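Local coordinates for protein rhizobiales Sp. Pch2 (Marine metagenome, PDB 6PB3) that is a Trip13-like AAA+ ATPase that probably remodels HORMA domain proteins and so regulates bacterial cGAS-like enzymes in immunity against bacteriophages, at residues T107-S112 against G151-L156. Residues are numbered along the deposited sequence; the frame is centred on the assembly and turned at random.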
ATOM      1  N   THR A 107     -27.808 -32.108  14.123  1.00 65.96           N
ATOM      2  CA  THR A 107     -26.780 -31.857  15.119  1.00 55.60           C
ATOM      3  C   THR A 107     -25.791 -30.847  14.552  1.00 57.98           C
ATOM      4  O   THR A 107     -25.206 -31.079  13.486  1.00 59.37           O
ATOM      5  CB  THR A 107     -26.060 -33.153  15.489  1.00 69.56           C
ATOM      6  OG1 THR A 107     -26.996 -34.093  16.034  1.00 81.19           O
ATOM      7  CG2 THR A 107     -24.974 -32.874  16.505  1.00 77.33           C
ATOM      8  N   LEU A 108     -25.599 -29.740  15.256  1.00 64.91           N
ATOM      9  CA  LEU A 108     -24.629 -28.729  14.851  1.00 68.16           C
ATOM     10  C   LEU A 108     -23.351 -28.893  15.660  1.00 69.16           C
ATOM     11  O   LEU A 108     -23.391 -28.925  16.895  1.00 63.32           O
ATOM     12  CB  LEU A 108     -25.194 -27.325  15.037  1.00 71.75           C
ATOM     13  CG  LEU A 108     -24.253 -26.167  14.729  1.00 74.85           C
ATOM     14  CD1 LEU A 108     -24.275 -25.830  13.236  1.00 58.79           C
ATOM     15  CD2 LEU A 108     -24.639 -24.964  15.570  1.00 81.99           C
ATOM     16  N   LEU A 109     -22.224 -29.001  14.961  1.00 69.37           N
ATOM     17  CA  LEU A 109     -20.916 -29.089  15.599  1.00 66.92           C
ATOM     18  C   LEU A 109     -20.158 -27.801  15.324  1.00 72.42           C
ATOM     19  O   LEU A 109     -19.632 -27.614  14.216  1.00 71.04           O
ATOM     20  CB  LEU A 109     -20.124 -30.295  15.084  1.00 58.36           C
ATOM     21  CG  LEU A 109     -20.839 -31.640  15.257  1.00 74.59           C
ATOM     22  CD1 LEU A 109     -20.079 -32.728  14.537  1.00 67.91           C
ATOM     23  CD2 LEU A 109     -21.027 -31.991  16.729  1.00 78.05           C
ATOM     24  N   PRO A 110     -20.066 -26.886  16.288  1.00 79.89           N
ATOM     25  CA  PRO A 110     -19.282 -25.663  16.072  1.00 74.03           C
ATOM     26  C   PRO A 110     -17.808 -25.929  16.345  1.00 70.27           C
ATOM     27  O   PRO A 110     -17.439 -26.476  17.389  1.00 71.20           O
ATOM     28  CB  PRO A 110     -19.867 -24.679  17.087  1.00 81.82           C
ATOM     29  CG  PRO A 110     -20.286 -25.571  18.225  1.00 99.70           C
ATOM     30  CD  PRO A 110     -20.717 -26.902  17.611  1.00 83.14           C
ATOM     31  N   LEU A 111     -16.972 -25.568  15.378  1.00 64.79           N
ATOM     32  CA  LEU A 111     -15.527 -25.664  15.523  1.00 89.08           C
ATOM     33  C   LEU A 111     -14.995 -24.418  16.224  1.00 91.41           C
ATOM     34  O   LEU A 111     -15.052 -23.318  15.665  1.00104.97           O
ATOM     35  CB  LEU A 111     -14.869 -25.829  14.158  1.00 78.50           C
ATOM     36  CG  LEU A 111     -13.673 -26.770  14.159  1.00 81.04           C
ATOM     37  CD1 LEU A 111     -13.125 -26.891  12.755  1.00 78.82           C
ATOM     38  CD2 LEU A 111     -12.616 -26.273  15.103  1.00 81.69           C
ATOM     39  N   SER A 112     -14.474 -24.593  17.437  1.00 91.34           N
ATOM     40  CA  SER A 112     -13.779 -23.514  18.146  1.00105.06           C
ATOM     41  C   SER A 112     -12.376 -23.304  17.592  1.00103.67           C
ATOM     42  O   SER A 112     -11.402 -23.317  18.337  1.00116.66           O
ATOM     43  CB  SER A 112     -13.705 -23.809  19.648  1.00116.66           C
ATOM     44  OG  SER A 112     -13.016 -25.022  19.906  1.00119.28           O
ATOM     45  N   GLY A 151     -31.350 -38.015   9.987  1.00 83.45           N
ATOM     46  CA  GLY A 151     -30.872 -36.775  10.553  1.00 63.86           C
ATOM     47  C   GLY A 151     -29.723 -36.250   9.724  1.00 68.55           C
ATOM     48  O   GLY A 151     -29.369 -36.819   8.690  1.00 64.44           O
ATOM     49  N   ALA A 152     -29.135 -35.153  10.186  1.00 63.30           N
ATOM     50  CA  ALA A 152     -27.984 -34.585   9.502  1.00 62.87           C
ATOM     51  C   ALA A 152     -27.064 -33.923  10.507  1.00 66.90           C
ATOM     52  O   ALA A 152     -27.437 -33.680  11.658  1.00 66.29           O
ATOM     53  CB  ALA A 152     -28.394 -33.577   8.429  1.00 48.68           C
ATOM     54  N   VAL A 153     -25.852 -33.626  10.036  1.00 58.25           N
ATOM     55  CA  VAL A 153     -24.778 -33.054  10.837  1.00 55.50           C
ATOM     56  C   VAL A 153     -24.239 -31.825  10.123  1.00 64.93           C
ATOM     57  O   VAL A 153     -23.765 -31.929   8.987  1.00 56.42           O
ATOM     58  CB  VAL A 153     -23.634 -34.053  11.059  1.00 65.64           C
ATOM     59  CG1 VAL A 153     -22.526 -33.386  11.884  1.00 58.26           C
ATOM     60  CG2 VAL A 153     -24.144 -35.317  11.725  1.00 79.34           C
ATOM     61  N   ILE A 154     -24.255 -30.679  10.797  1.00 62.29           N
ATOM     62  CA  ILE A 154     -23.678 -29.458  10.247  1.00 49.29           C
ATOM     63  C   ILE A 154     -22.409 -29.147  11.018  1.00 53.51           C
ATOM     64  O   ILE A 154     -22.425 -29.052  12.253  1.00 57.09           O
ATOM     65  CB  ILE A 154     -24.647 -28.273  10.313  1.00 55.50           C
ATOM     66  CG1 ILE A 154     -25.909 -28.576   9.508  1.00 58.52           C
ATOM     67  CG2 ILE A 154     -23.946 -27.026   9.766  1.00 56.88           C
ATOM     68  CD1 ILE A 154     -26.987 -27.510   9.654  1.00 62.99           C
ATOM     69  N   LEU A 155     -21.311 -28.996  10.299  1.00 49.89           N
ATOM     70  CA  LEU A 155     -20.070 -28.531  10.888  1.00 51.51           C
ATOM     71  C   LEU A 155     -19.973 -27.030  10.622  1.00 55.02           C
ATOM     72  O   LEU A 155     -20.111 -26.588   9.477  1.00 55.55           O
ATOM     73  CB  LEU A 155     -18.888 -29.300  10.300  1.00 49.82           C
ATOM     74  CG  LEU A 155     -17.494 -28.977  10.828  1.00 65.22           C
ATOM     75  CD1 LEU A 155     -17.353 -29.348  12.301  1.00 63.42           C
ATOM     76  CD2 LEU A 155     -16.464 -29.719   9.989  1.00 77.63           C
ATOM     77  N   LEU A 156     -19.767 -26.246  11.672  1.00 51.10           N
ATOM     78  CA  LEU A 156     -19.655 -24.796  11.550  1.00 58.57           C
ATOM     79  C   LEU A 156     -18.233 -24.355  11.870  1.00 64.41           C
ATOM     80  O   LEU A 156     -17.683 -24.737  12.910  1.00 62.55           O
ATOM     81  CB  LEU A 156     -20.662 -24.103  12.479  1.00 56.79           C
ATOM     82  CG  LEU A 156     -20.667 -22.574  12.566  1.00 70.36           C
ATOM     83  CD1 LEU A 156     -20.518 -21.888  11.203  1.00 65.57           C
ATOM     84  CD2 LEU A 156     -21.956 -22.099  13.270  1.00 72.33           C
TER
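Leu108 and Leu109 pack against Ile154 and Val153 on the two faces of a parallel strand pair in the core sheet of the AAA+ ATPase domain. Helix 124-141 lies on the connection between the strands, as in a beta-alpha-beta crossover. On one face, Leu108 extends CG anti to its backbone N (chi1 177°); with chi2 at 85° this brings the CD1 end close to the neighbouring strand. Leu108 CD1 meets Ile154 CG2 at 3.7 Å, and the two side chains cross at a slant. Leu108 CD1 also lies 4.1 Å from Leu156 CB. Ile200 of strand 197-203 touches Ile154 and Leu156 on this face. On the other face, Leu109 places CD1 against CG1 of Val153 at 3.7 Å. Thr135 of helix 124-141 touches both residues. The end of Leu155 comes close as well, with its CD1 3.4 Å from Leu109 O. The backbones are zipped by five hydrogen bonds, in which Thr107, Leu109 and Leu111 alternate with Ile154 and Leu156 as donors. Ile154 O takes the nearly straight bond from Leu109 N (2.7 Å, 178° at the hydrogen) and a CA-H...O contact from Leu108. At the C-terminal end of the pairing, Leu111 N donates a hydrogen bond to Leu156 O (2.7 Å), and Leu111 CB sits 3.3 Å from that same oxygen.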